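Local coordinates for protein aminoglycoside N(3)-acetyltransferase III (Serratia marcescens, PDB 7LAO) that transfers an acetyl group from acetyl-CoA to the 3-amino group of 2-deoxystreptamine aminoglycosides such as gentamicin, which makes the bacterium resistant to them, at residues 183-188 with 205-210; 115-120 with 134-139; 140-145 with 170-175; 65-70 with 188-193; 177-182 with 259-264. One frame throughout, in Å; residues are numbered along the deposited sequence.

Contact 1: residues 183-188 with 205-210; sequences KRRVTY and EDFDSN
R184 holds D208 side-on, through NE and NH2, and both bonds end on the same oxygen. The R184 NH2 to D208 OD2 salt bridge is 3.0 Å long. OD2 lies near the guanidinium plane, and the carboxylate is turned only 25° from it. Water 1 also donates to OD2 and R185 O. D208 OD1 accepts from N210 N in an Asx turn, so both carboxylate oxygens have partners. R184 NH1 forms a second salt bridge, to D214. V186 CG1 packs against D208 CG at 3.7 Å.

R185 lies over one face of the F207 ring. Its CZ is 4.3 Å from the ring centroid of F207, a cation-pi contact. The guanidinium stands steeply on the ring, at 79°, with NH1 reaching down to it. Bends at chi2 and chi3 fold the R185 chain back over F207. K183 CE meets the same ring at CE1, 3.9 Å away, while K183 NZ bonds to the carbonyls of E175, A176 and A178 at the C-terminal end of helix 170-177.

Behind these side chains is antiparallel pairing. V186 and D206 form the hydrogen-bonded pair, with V186 N to D206 O at 2.8 Å. D208 N to R184 O, 2.9 Å, carries the ladder past the strand end. The contact is the open end of the beta hairpin of strands 185-192 and 200-207, which lies beside helix 170-177 and the loop holding A141.

Contact 2: residues 115-120 with 134-139; sequences SAHPDA and EPHRLG
H117 and H136 both place CG opposite their own backbone N, with chi1 of -169° and -161°. These torsions send the two side chains toward the facing loop. H117 CB then sits over the centre of the H136 ring, 3.3 Å from its centroid, as a close CH-pi contact. The two imidazoles meet obliquely, with planes at 39°. At the H136 edge, S115 OG and H136 ND1 share a short hydrogen bond of 2.6 Å. H136 NE2 is bonded to A141 O, so both ring nitrogens have partners and the ring's rotation is fixed. The H117 ring lies between two methyls, A120 CB over one face and L138 CD2 over the other. L138 CD2 is 3.8 Å from the H117 ring centroid. Water 2 lies at the H117 edge, 2.9 Å from NE2. The contact joins the loop between strands 113-114 and 122-125 to the loop after helix 129-133. The hairpin of strands 185-192 and 200-207 covers it through Y188 and A204.

Contact 3: residues 140-145 with 170-175; sequences QALGEG and VLHYAE
L142 and Y173 make the close part of this contact, where a loop rests on helix 170-177. L142 O comes to 3.4 Å from Y173 CA, in a CA-H...O contact. The same oxygen lies in the plane of the Y173 ring, at its edge. G143 O meets that edge further out, 3.5 Å from Y173 CD1. Y173 therefore presents its rim, not a face, to the loop backbone. Its chi1 of 171° swings the ring out alongside residues 142-144. L142 CD1 adds an apolar patch against H172 CB, 3.8 Å away, and the near side of the imidazole. The E144 side is looser. E144 is exposed and its CB is directed away from the helix. Its backbone N is 4.2 Å from Y173 CE1. H172 ND1 donates to E175 OE1 at 2.8 Å, nearly in the ring plane but above the carboxylate plane. That bond fixes the imidazole's rotation. No hydrogen bond crosses between the segments, so van der Waals packing and one CA-H...O contact hold them together.

Contact 4: residues 65-70 with 188-193; sequences RSPYEE and YEMPML
Residues 188-192 are the later part of strand 185-192, in the hairpin with strand 200-207, and the loop 65-70 packs against them. The tyrosine pair is one centre of the contact. Y68 CE1 comes to 3.4 Å from Y188 CD2, and Y68 CD1 stands over one face of the Y188 ring, toward its rim. The ring centroids of Y68 and Y188 are 5.0 Å apart. The planes are inclined at 56°, so this is neither a stack nor a T-shaped pair. Y188 has CG wedged between its backbone N and carbonyl carbon, chi1 51°, and this places the ring beside Y68.

P67 is the other centre. Its CD packs on M190 CE at 3.7 Å. Its CG reaches P191 CD tip to tip, 4.1 Å away, and meets E189 O at 3.8 Å. The M190 side chain is bent at chi2 and chi3, which brings its methyl to P67. S66 OG is 3.9 Å from the same M190 methyl, but its polar partner is D119 OD1.

No hydrogen bond crosses between the two segments. T71 fastens the loop from just beyond it, as its OG1 accepts from E189 N. W201 of the partner strand adds a further apolar surface to P67 and P191. The contact is thus apolar and aromatic packing of a loop on an antiparallel beta hairpin.

Contact 5: residues 177-182 with 259-264; sequences IAPIPN and FGVTYL
V261 and L264, one helical turn apart, supply the apolar side chains that meet the loop 177-182. The two V261 methyls divide the work. CG2 meets I177 CG1 at 3.8 Å, and CG1 meets P179 CD at 3.9 Å. Both I177 and P179 cross V261 at about a right angle. V261 has CG1 opposite its backbone N, chi1 176°, which spreads the methyls over these two residues. L264 takes the next position. Its CD1 lies 3.7 Å from A178 CB, and its CB is 4.4 Å from I180 CD1.

One contact pairs a methyl with the helix backbone. I180 CG2 sits 3.6 Å from L264 O. With chi1 67° the I180 CG2 branch lies anti to the carbonyl carbon, and this methyl is the one laid against that oxygen.

Hydrogen bonds act within the segments and not between them. I180 N bonds to A178 O at 2.7 Å, and P179 is the centre of this inverse gamma turn. A178 and I180, on either end of the turn, both direct CB toward the helix. Within the helix, L264 N bonds to G260 O at 2.9 Å.

The contact lays the linker from helix 170-177 to strand 185-192 against helix 253-268. Helix 224-233 packs on that helix through F259 and Y263.

How the contacts relate
Contacts 1 and 3 each touch all the others. Contact 1 shares Y188 with contact 4 and water 2 with contact 2. D206 OD2 lies 2.8 Å from A141 N of contact 3, and K183 links contact 1 to the loop of contact 5. Contacts 2 and 3 meet where A120 CB is 3.9 Å from A141 CB. P118 of contact 2 packs on M190 and M192 of contact 4. Contacts 4 and 5 lie far apart, with centres about 28 Å from each other. A bound buffer molecule, HEPES, sits beside A120, L142 and Y68 of contacts 2, 3 and 4, and D119 OD2 is hydrogen-bonded to it. It probably comes from the crystallisation liquor, but may mark a pocket there.

Contact 1: residues 183-188 with 205-210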
# COMPACT_ATOMS: atom_id res chain seq x y z
N LYS A 183 5.83 21.14 -1.12
CA LYS A 183 5.43 19.77 -1.43
C LYS A 183 4.98 19.66 -2.89
O LYS A 183 4.26 20.52 -3.40
CB LYS A 183 4.32 19.31 -0.49
CG LYS A 183 4.83 18.96 0.89
CD LYS A 183 3.85 18.06 1.66
CE LYS A 183 2.80 18.86 2.41
NZ LYS A 183 2.05 17.97 3.34
N ARG A 184 5.40 18.58 -3.55
CA ARG A 184 5.14 18.39 -4.97
C ARG A 184 3.75 17.81 -5.20
O ARG A 184 3.28 16.94 -4.46
CB ARG A 184 6.21 17.47 -5.58
CG ARG A 184 7.58 18.14 -5.76
CD ARG A 184 8.71 17.12 -5.89
NE ARG A 184 8.50 16.21 -7.00
CZ ARG A 184 9.11 16.31 -8.18
NH1 ARG A 184 9.98 17.29 -8.40
NH2 ARG A 184 8.85 15.43 -9.14
N ARG A 185 3.10 18.29 -6.26
CA ARG A 185 1.78 17.85 -6.69
C ARG A 185 1.86 17.32 -8.12
O ARG A 185 2.75 17.70 -8.88
CB ARG A 185 0.75 19.00 -6.65
CG ARG A 185 0.81 19.84 -5.40
CD ARG A 185 0.03 19.17 -4.30
NE ARG A 185 -1.39 19.12 -4.60
CZ ARG A 185 -2.31 18.81 -3.70
NH1 ARG A 185 -1.94 18.50 -2.46
NH2 ARG A 185 -3.60 18.78 -4.03
N VAL A 186 0.90 16.47 -8.47
CA VAL A 186 0.76 15.96 -9.83
C VAL A 186 -0.72 16.00 -10.19
O VAL A 186 -1.59 16.17 -9.33
CB VAL A 186 1.29 14.53 -10.02
CG1 VAL A 186 2.78 14.46 -9.70
CG2 VAL A 186 0.53 13.56 -9.13
N THR A 187 -0.99 15.81 -11.49
CA THR A 187 -2.34 15.67 -12.02
C THR A 187 -2.38 14.53 -13.03
O THR A 187 -1.46 14.37 -13.84
CB THR A 187 -2.83 16.95 -12.70
OG1 THR A 187 -1.97 17.29 -13.80
CG2 THR A 187 -2.78 18.04 -11.70
N TYR A 188 -3.46 13.76 -12.99
CA TYR A 188 -3.67 12.71 -13.98
C TYR A 188 -5.17 12.51 -14.12
O TYR A 188 -5.97 13.20 -13.48
CB TYR A 188 -2.94 11.43 -13.58
CG TYR A 188 -3.25 10.99 -12.17
CD1 TYR A 188 -4.33 10.16 -11.91
CD2 TYR A 188 -2.47 11.43 -11.10
CE1 TYR A 188 -4.63 9.77 -10.63
CE2 TYR A 188 -2.78 11.04 -9.79
CZ TYR A 188 -3.86 10.21 -9.57
OH TYR A 188 -4.18 9.80 -8.30
N GLU A 205 -5.93 15.52 -8.74
CA GLU A 205 -4.87 16.44 -8.34
C GLU A 205 -4.44 15.90 -6.98
O GLU A 205 -5.24 15.89 -6.04
CB GLU A 205 -5.40 17.87 -8.22
CG GLU A 205 -4.63 18.73 -7.23
CD GLU A 205 -3.61 19.62 -7.91
OE1 GLU A 205 -3.53 20.82 -7.56
OE2 GLU A 205 -2.89 19.12 -8.80
N ASP A 206 -3.19 15.45 -6.84
CA ASP A 206 -2.76 14.86 -5.58
C ASP A 206 -1.27 15.07 -5.40
O ASP A 206 -0.57 15.52 -6.30
CB ASP A 206 -3.12 13.36 -5.53
CG ASP A 206 -3.61 12.92 -4.16
OD1 ASP A 206 -3.03 13.40 -3.16
OD2 ASP A 206 -4.56 12.11 -4.08
N PHE A 207 -0.80 14.75 -4.20
CA PHE A 207 0.62 14.83 -3.89
C PHE A 207 1.40 13.81 -4.73
O PHE A 207 0.92 12.73 -5.06
CB PHE A 207 0.85 14.58 -2.39
CG PHE A 207 0.30 15.65 -1.50
CD1 PHE A 207 0.94 16.86 -1.38
CD2 PHE A 207 -0.87 15.44 -0.78
CE1 PHE A 207 0.43 17.85 -0.56
CE2 PHE A 207 -1.39 16.43 0.04
CZ PHE A 207 -0.72 17.63 0.16
N ASP A 208 2.63 14.19 -5.08
CA ASP A 208 3.53 13.33 -5.84
C ASP A 208 3.93 12.08 -5.04
O ASP A 208 4.51 12.20 -3.95
CB ASP A 208 4.76 14.15 -6.22
CG ASP A 208 5.56 13.55 -7.36
OD1 ASP A 208 5.37 12.36 -7.65
OD2 ASP A 208 6.38 14.28 -7.95
N SER A 209 3.63 10.87 -5.55
CA SER A 209 4.04 9.63 -4.90
C SER A 209 5.47 9.22 -5.22
O SER A 209 5.99 8.29 -4.59
CB SER A 209 3.12 8.45 -5.29
OG SER A 209 2.83 8.45 -6.68
N ASN A 210 6.11 9.85 -6.21
CA ASN A 210 7.49 9.54 -6.52
C ASN A 210 8.37 10.73 -6.16
O ASN A 210 9.07 11.28 -7.02
CB ASN A 210 7.65 9.13 -7.99
CG ASN A 210 6.73 8.00 -8.37
OD1 ASN A 210 6.88 6.87 -7.90
ND2 ASN A 210 5.78 8.29 -9.24
O HOH W 1 5.31 16.49 -9.77
O HOH W 2 -6.02 10.96 -6.19

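Contact 2: residues 115-120 with 134-139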
# COMPACT_ATOMS: atom_id res chain seq x y z
N SER A 115 -11.02 -1.12 -3.02
CA SER A 115 -11.41 0.29 -3.08
C SER A 115 -11.50 0.75 -4.54
O SER A 115 -10.92 0.17 -5.45
CB SER A 115 -10.40 1.12 -2.28
OG SER A 115 -9.30 1.49 -3.07
N ALA A 116 -12.27 1.83 -4.75
CA ALA A 116 -12.66 2.24 -6.10
C ALA A 116 -11.69 3.22 -6.76
O ALA A 116 -11.93 3.61 -7.90
CB ALA A 116 -14.06 2.87 -6.08
N HIS A 117 -10.63 3.67 -6.07
CA HIS A 117 -9.62 4.53 -6.70
C HIS A 117 -8.77 3.65 -7.59
O HIS A 117 -8.01 2.84 -7.06
CB HIS A 117 -8.76 5.24 -5.64
CG HIS A 117 -7.88 6.34 -6.18
ND1 HIS A 117 -6.92 6.13 -7.15
CD2 HIS A 117 -7.78 7.65 -5.84
CE1 HIS A 117 -6.30 7.27 -7.41
NE2 HIS A 117 -6.80 8.21 -6.63
N PRO A 118 -8.88 3.72 -8.91
CA PRO A 118 -8.19 2.70 -9.72
C PRO A 118 -6.68 2.75 -9.57
O PRO A 118 -6.04 1.70 -9.40
CB PRO A 118 -8.64 3.01 -11.15
CG PRO A 118 -9.81 3.97 -11.01
CD PRO A 118 -9.55 4.73 -9.74
N ASP A 119 -6.08 3.94 -9.59
CA ASP A 119 -4.62 3.96 -9.51
C ASP A 119 -4.11 3.64 -8.10
O ASP A 119 -3.05 3.04 -7.96
CB ASP A 119 -4.09 5.31 -9.99
CG ASP A 119 -2.58 5.33 -10.08
OD1 ASP A 119 -2.00 4.83 -11.06
OD2 ASP A 119 -1.99 5.82 -9.10
N ALA A 120 -4.86 4.00 -7.06
CA ALA A 120 -4.40 3.79 -5.69
C ALA A 120 -5.17 2.67 -5.00
O ALA A 120 -5.13 2.55 -3.78
CB ALA A 120 -4.52 5.08 -4.89
N GLU A 134 -13.77 2.28 1.63
CA GLU A 134 -14.69 3.34 1.22
C GLU A 134 -14.66 4.46 2.26
O GLU A 134 -14.75 4.18 3.47
CB GLU A 134 -16.13 2.79 1.12
CG GLU A 134 -16.36 1.77 0.02
CD GLU A 134 -17.80 1.24 0.02
OE1 GLU A 134 -18.02 0.04 0.36
OE2 GLU A 134 -18.72 2.06 -0.28
N PRO A 135 -14.61 5.75 1.85
CA PRO A 135 -14.52 6.21 0.46
C PRO A 135 -13.10 6.21 -0.08
O PRO A 135 -12.14 6.07 0.69
CB PRO A 135 -15.12 7.63 0.55
CG PRO A 135 -14.66 8.08 1.91
CD PRO A 135 -14.65 6.87 2.80
N HIS A 136 -12.94 6.33 -1.40
CA HIS A 136 -11.57 6.37 -1.94
C HIS A 136 -11.67 7.17 -3.23
O HIS A 136 -11.90 6.62 -4.31
CB HIS A 136 -10.91 5.01 -2.17
CG HIS A 136 -9.41 5.09 -2.28
ND1 HIS A 136 -8.61 3.98 -2.50
CD2 HIS A 136 -8.56 6.15 -2.16
CE1 HIS A 136 -7.35 4.36 -2.56
NE2 HIS A 136 -7.28 5.66 -2.34
N ARG A 137 -11.52 8.48 -3.10
CA ARG A 137 -11.81 9.42 -4.18
C ARG A 137 -10.56 9.90 -4.88
O ARG A 137 -9.46 9.95 -4.31
CB ARG A 137 -12.60 10.63 -3.65
CG ARG A 137 -13.52 10.34 -2.45
CD ARG A 137 -14.43 11.53 -2.15
NE ARG A 137 -15.16 11.40 -0.88
CZ ARG A 137 -16.37 10.86 -0.75
NH1 ARG A 137 -17.01 10.36 -1.81
NH2 ARG A 137 -16.95 10.80 0.45
N LEU A 138 -10.74 10.29 -6.14
CA LEU A 138 -9.70 11.02 -6.84
C LEU A 138 -9.32 12.27 -6.05
O LEU A 138 -10.18 13.01 -5.60
CB LEU A 138 -10.17 11.41 -8.23
CG LEU A 138 -10.40 10.21 -9.12
CD1 LEU A 138 -10.68 10.70 -10.51
CD2 LEU A 138 -9.17 9.29 -9.08
N GLY A 139 -8.00 12.50 -5.91
CA GLY A 139 -7.51 13.57 -5.07
C GLY A 139 -7.32 13.17 -3.62
O GLY A 139 -6.89 14.00 -2.81
O HOH W 2 -6.02 10.96 -6.19

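Contact 3: residues 140-145 with 170-175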
# COMPACT_ATOMS: atom_id res chain seq x y z
N GLN A 140 -7.65 11.94 -3.26
CA GLN A 140 -7.47 11.43 -1.92
C GLN A 140 -6.83 10.06 -2.01
O GLN A 140 -7.30 9.08 -1.44
CB GLN A 140 -8.79 11.40 -1.15
CG GLN A 140 -9.47 12.77 -1.08
CD GLN A 140 -10.64 12.82 -0.11
OE1 GLN A 140 -11.51 11.93 -0.10
NE2 GLN A 140 -10.66 13.87 0.73
N ALA A 141 -5.75 9.99 -2.78
CA ALA A 141 -5.13 8.70 -3.06
C ALA A 141 -4.55 8.07 -1.79
O ALA A 141 -4.89 6.93 -1.43
CB ALA A 141 -4.04 8.86 -4.13
N LEU A 142 -3.64 8.79 -1.12
CA LEU A 142 -2.92 8.21 -0.00
C LEU A 142 -2.91 9.13 1.21
O LEU A 142 -2.28 8.79 2.21
CB LEU A 142 -1.45 7.92 -0.41
CG LEU A 142 -1.33 7.01 -1.66
CD1 LEU A 142 0.12 6.96 -2.26
CD2 LEU A 142 -1.83 5.56 -1.35
N GLY A 143 -3.54 10.30 1.14
CA GLY A 143 -3.44 11.26 2.22
C GLY A 143 -4.70 11.37 3.06
O GLY A 143 -5.29 10.34 3.42
N GLU A 144 -5.16 12.59 3.36
CA GLU A 144 -6.36 12.75 4.16
C GLU A 144 -7.57 12.23 3.38
O GLU A 144 -7.71 12.45 2.18
CB GLU A 144 -6.58 14.24 4.52
CG GLU A 144 -5.39 14.82 5.31
CD GLU A 144 -5.63 16.27 5.81
OE1 GLU A 144 -4.65 16.89 6.30
OE2 GLU A 144 -6.79 16.78 5.70
N GLY A 145 -8.43 11.50 4.08
CA GLY A 145 -9.60 10.90 3.45
C GLY A 145 -9.35 9.56 2.80
O GLY A 145 -10.33 8.89 2.40
N VAL A 170 2.39 3.49 3.95
CA VAL A 170 1.77 4.42 4.90
C VAL A 170 2.59 5.70 5.09
O VAL A 170 2.04 6.72 5.55
CB VAL A 170 1.54 3.67 6.23
CG1 VAL A 170 2.85 3.54 7.10
CG2 VAL A 170 0.45 4.33 7.02
N LEU A 171 3.89 5.70 4.76
CA LEU A 171 4.64 6.93 4.91
C LEU A 171 4.26 7.96 3.85
O LEU A 171 4.58 9.14 4.01
CB LEU A 171 6.17 6.68 4.91
CG LEU A 171 6.66 6.22 6.29
CD1 LEU A 171 8.13 5.66 6.25
CD2 LEU A 171 6.56 7.34 7.34
N HIS A 172 3.60 7.56 2.77
CA HIS A 172 3.00 8.56 1.89
C HIS A 172 1.89 9.35 2.60
O HIS A 172 1.66 10.51 2.27
CB HIS A 172 2.44 7.89 0.63
CG HIS A 172 3.50 7.40 -0.30
ND1 HIS A 172 4.50 8.22 -0.78
CD2 HIS A 172 3.75 6.16 -0.80
CE1 HIS A 172 5.30 7.51 -1.57
NE2 HIS A 172 4.86 6.26 -1.59
N TYR A 173 1.20 8.74 3.58
CA TYR A 173 0.22 9.51 4.34
C TYR A 173 0.91 10.57 5.21
O TYR A 173 0.46 11.72 5.28
CB TYR A 173 -0.62 8.55 5.17
CG TYR A 173 -1.51 9.22 6.15
CD1 TYR A 173 -2.64 9.96 5.73
CD2 TYR A 173 -1.22 9.16 7.52
CE1 TYR A 173 -3.46 10.63 6.67
CE2 TYR A 173 -2.04 9.79 8.45
CZ TYR A 173 -3.14 10.52 8.01
OH TYR A 173 -3.88 11.12 8.97
N ALA A 174 2.03 10.21 5.85
CA ALA A 174 2.83 11.19 6.60
C ALA A 174 3.29 12.33 5.70
O ALA A 174 3.27 13.50 6.10
CB ALA A 174 4.07 10.52 7.21
N GLU A 175 3.74 12.00 4.49
CA GLU A 175 4.08 13.06 3.54
C GLU A 175 2.89 13.98 3.31
O GLU A 175 3.06 15.20 3.16
CB GLU A 175 4.53 12.48 2.20
CG GLU A 175 5.89 11.82 2.19
CD GLU A 175 6.20 11.08 0.86
OE1 GLU A 175 5.25 10.77 0.10
OE2 GLU A 175 7.39 10.82 0.57

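Contact 4: residues 65-70 with 188-193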
# COMPACT_ATOMS: atom_id res chain seq x y z
N ARG A 65 -3.49 -1.89 -15.37
CA ARG A 65 -3.75 -1.08 -16.56
C ARG A 65 -4.10 0.37 -16.19
O ARG A 65 -4.95 1.01 -16.82
CB ARG A 65 -4.87 -1.69 -17.42
CG ARG A 65 -4.54 -3.05 -18.03
CD ARG A 65 -3.35 -2.98 -18.98
NE ARG A 65 -3.27 -1.68 -19.64
CZ ARG A 65 -2.14 -1.07 -19.99
NH1 ARG A 65 -0.97 -1.66 -19.77
NH2 ARG A 65 -2.19 0.12 -20.57
N SER A 66 -3.46 0.90 -15.17
CA SER A 66 -3.74 2.27 -14.79
C SER A 66 -3.11 3.22 -15.82
O SER A 66 -1.99 2.97 -16.27
CB SER A 66 -3.20 2.55 -13.40
OG SER A 66 -3.02 3.93 -13.17
N PRO A 67 -3.83 4.27 -16.26
CA PRO A 67 -3.26 5.26 -17.20
C PRO A 67 -2.61 6.44 -16.49
O PRO A 67 -2.83 7.61 -16.86
CB PRO A 67 -4.49 5.69 -18.01
CG PRO A 67 -5.59 5.61 -17.04
CD PRO A 67 -5.28 4.46 -16.11
N TYR A 68 -1.80 6.15 -15.46
CA TYR A 68 -1.19 7.21 -14.65
C TYR A 68 -0.20 8.03 -15.46
O TYR A 68 -0.30 9.26 -15.52
CB TYR A 68 -0.50 6.60 -13.43
CG TYR A 68 0.25 7.61 -12.58
CD1 TYR A 68 -0.43 8.42 -11.67
CD2 TYR A 68 1.64 7.77 -12.70
CE1 TYR A 68 0.25 9.35 -10.88
CE2 TYR A 68 2.33 8.71 -11.92
CZ TYR A 68 1.64 9.49 -11.01
OH TYR A 68 2.30 10.42 -10.23
N GLU A 69 0.78 7.38 -16.07
CA GLU A 69 1.79 8.17 -16.77
C GLU A 69 1.24 8.69 -18.09
O GLU A 69 1.56 9.81 -18.51
CB GLU A 69 3.06 7.34 -16.97
CG GLU A 69 4.35 8.13 -16.72
CD GLU A 69 4.80 8.94 -17.94
OE1 GLU A 69 4.10 8.91 -18.98
OE2 GLU A 69 5.85 9.61 -17.86
N GLU A 70 0.38 7.90 -18.73
CA GLU A 70 -0.21 8.30 -20.00
C GLU A 70 -1.06 9.56 -19.87
O GLU A 70 -1.35 10.20 -20.89
CB GLU A 70 -1.06 7.15 -20.55
CG GLU A 70 -0.28 5.86 -20.80
CD GLU A 70 -0.20 4.97 -19.57
OE1 GLU A 70 -0.36 5.47 -18.44
OE2 GLU A 70 0.03 3.74 -19.75
N TYR A 188 -3.46 13.76 -12.99
CA TYR A 188 -3.67 12.71 -13.98
C TYR A 188 -5.17 12.51 -14.12
O TYR A 188 -5.97 13.20 -13.48
CB TYR A 188 -2.94 11.43 -13.58
CG TYR A 188 -3.25 10.99 -12.17
CD1 TYR A 188 -4.33 10.16 -11.91
CD2 TYR A 188 -2.47 11.43 -11.10
CE1 TYR A 188 -4.63 9.77 -10.63
CE2 TYR A 188 -2.78 11.04 -9.79
CZ TYR A 188 -3.86 10.21 -9.57
OH TYR A 188 -4.18 9.80 -8.30
N GLU A 189 -5.54 11.58 -15.00
CA GLU A 189 -6.95 11.27 -15.24
C GLU A 189 -7.19 9.77 -15.12
O GLU A 189 -6.33 8.96 -15.45
CB GLU A 189 -7.43 11.76 -16.62
CG GLU A 189 -7.92 13.22 -16.62
CD GLU A 189 -8.54 13.66 -17.95
OE1 GLU A 189 -8.39 14.86 -18.30
OE2 GLU A 189 -9.18 12.83 -18.64
N MET A 190 -8.39 9.41 -14.63
CA MET A 190 -8.78 8.03 -14.40
C MET A 190 -10.21 7.78 -14.88
O MET A 190 -11.09 8.62 -14.67
CB MET A 190 -8.69 7.64 -12.92
CG MET A 190 -7.33 7.82 -12.22
SD MET A 190 -6.00 6.73 -12.79
CE MET A 190 -6.75 5.13 -12.75
N PRO A 191 -10.47 6.61 -15.48
CA PRO A 191 -11.84 6.23 -15.85
C PRO A 191 -12.68 5.87 -14.63
O PRO A 191 -12.50 4.80 -14.03
CB PRO A 191 -11.62 5.01 -16.76
CG PRO A 191 -10.34 4.42 -16.28
CD PRO A 191 -9.49 5.57 -15.84
N MET A 192 -13.61 6.75 -14.27
CA MET A 192 -14.55 6.51 -13.17
C MET A 192 -15.84 5.84 -13.68
O MET A 192 -15.99 5.56 -14.87
CB MET A 192 -14.88 7.83 -12.47
CG MET A 192 -13.73 8.45 -11.70
SD MET A 192 -12.99 7.34 -10.48
CE MET A 192 -11.57 6.92 -11.40
N LEU A 193 -16.78 5.57 -12.77
CA LEU A 193 -18.04 4.91 -13.10
C LEU A 193 -19.26 5.75 -12.70
O LEU A 193 -20.38 5.25 -12.76
CB LEU A 193 -18.10 3.52 -12.44
CG LEU A 193 -19.23 2.48 -12.60
CD1 LEU A 193 -19.83 2.50 -14.01
CD2 LEU A 193 -18.79 1.05 -12.23

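Contact 5: residues 177-182 with 259-264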
# COMPACT_ATOMS: atom_id res chain seq x y z
N ILE A 177 0.31 14.79 5.28
CA ILE A 177 -0.10 15.63 6.41
C ILE A 177 1.04 16.46 7.01
O ILE A 177 0.76 17.32 7.87
CB ILE A 177 -0.75 14.77 7.53
CG1 ILE A 177 0.24 13.74 8.12
CG2 ILE A 177 -2.05 14.04 7.00
CD1 ILE A 177 -0.33 13.03 9.38
N ALA A 178 2.29 16.27 6.56
CA ALA A 178 3.43 16.99 7.16
C ALA A 178 3.38 18.48 6.86
O ALA A 178 3.43 18.86 5.68
CB ALA A 178 4.77 16.40 6.67
N PRO A 179 3.34 19.35 7.89
CA PRO A 179 3.21 20.82 7.71
C PRO A 179 4.47 21.47 7.17
O PRO A 179 5.16 22.24 7.85
CB PRO A 179 2.90 21.29 9.13
CG PRO A 179 3.70 20.32 9.99
CD PRO A 179 3.55 18.99 9.30
N ILE A 180 4.82 21.18 5.93
CA ILE A 180 6.04 21.74 5.37
C ILE A 180 5.72 22.36 4.03
O ILE A 180 4.75 21.95 3.38
CB ILE A 180 7.12 20.66 5.24
CG1 ILE A 180 6.69 19.64 4.18
CG2 ILE A 180 7.41 19.97 6.60
CD1 ILE A 180 7.74 18.61 3.90
N PRO A 181 6.50 23.33 3.56
CA PRO A 181 6.26 23.92 2.24
C PRO A 181 6.90 23.16 1.08
O PRO A 181 7.69 22.21 1.27
CB PRO A 181 6.90 25.30 2.37
CG PRO A 181 8.02 25.09 3.30
CD PRO A 181 7.56 24.06 4.29
N ASN A 182 6.58 23.60 -0.14
CA ASN A 182 7.20 23.15 -1.38
C ASN A 182 6.88 21.70 -1.72
O ASN A 182 7.58 21.08 -2.52
CB ASN A 182 8.72 23.34 -1.33
CG ASN A 182 9.09 24.76 -1.01
OD1 ASN A 182 8.33 25.69 -1.29
ND2 ASN A 182 10.26 24.94 -0.40
N PHE A 259 6.60 9.70 13.64
CA PHE A 259 8.02 9.92 13.43
C PHE A 259 8.25 10.64 12.11
O PHE A 259 9.04 11.58 12.04
CB PHE A 259 8.78 8.60 13.43
CG PHE A 259 10.24 8.78 13.13
CD1 PHE A 259 10.74 8.73 11.83
CD2 PHE A 259 11.13 9.08 14.17
CE1 PHE A 259 12.16 8.94 11.61
CE2 PHE A 259 12.48 9.26 13.93
CZ PHE A 259 12.97 9.20 12.66
N GLY A 260 7.61 10.17 11.05
CA GLY A 260 7.82 10.74 9.74
C GLY A 260 7.42 12.21 9.68
O GLY A 260 8.11 13.02 9.05
N VAL A 261 6.32 12.57 10.34
CA VAL A 261 5.90 13.97 10.34
C VAL A 261 6.93 14.81 11.10
O VAL A 261 7.34 15.88 10.64
CB VAL A 261 4.47 14.11 10.93
CG1 VAL A 261 4.03 15.59 11.05
CG2 VAL A 261 3.45 13.39 10.07
N THR A 262 7.39 14.32 12.25
CA THR A 262 8.42 14.99 13.04
C THR A 262 9.71 15.15 12.24
O THR A 262 10.31 16.23 12.21
CB THR A 262 8.69 14.15 14.30
OG1 THR A 262 7.48 13.97 15.03
CG2 THR A 262 9.75 14.80 15.20
N TYR A 263 10.18 14.05 11.64
CA TYR A 263 11.35 14.07 10.77
C TYR A 263 11.22 15.13 9.69
O TYR A 263 12.14 15.93 9.47
CB TYR A 263 11.52 12.67 10.12
CG TYR A 263 12.81 12.57 9.28
CD1 TYR A 263 13.99 12.12 9.86
CD2 TYR A 263 12.84 12.97 7.94
CE1 TYR A 263 15.21 12.04 9.12
CE2 TYR A 263 14.06 12.91 7.19
CZ TYR A 263 15.22 12.44 7.79
OH TYR A 263 16.39 12.38 7.06
N LEU A 264 10.09 15.13 8.97
CA LEU A 264 9.95 16.08 7.87
C LEU A 264 9.91 17.52 8.39
O LEU A 264 10.43 18.44 7.74
CB LEU A 264 8.69 15.76 7.06
CG LEU A 264 8.79 14.55 6.10
CD1 LEU A 264 7.43 14.14 5.55
CD2 LEU A 264 9.77 14.81 4.95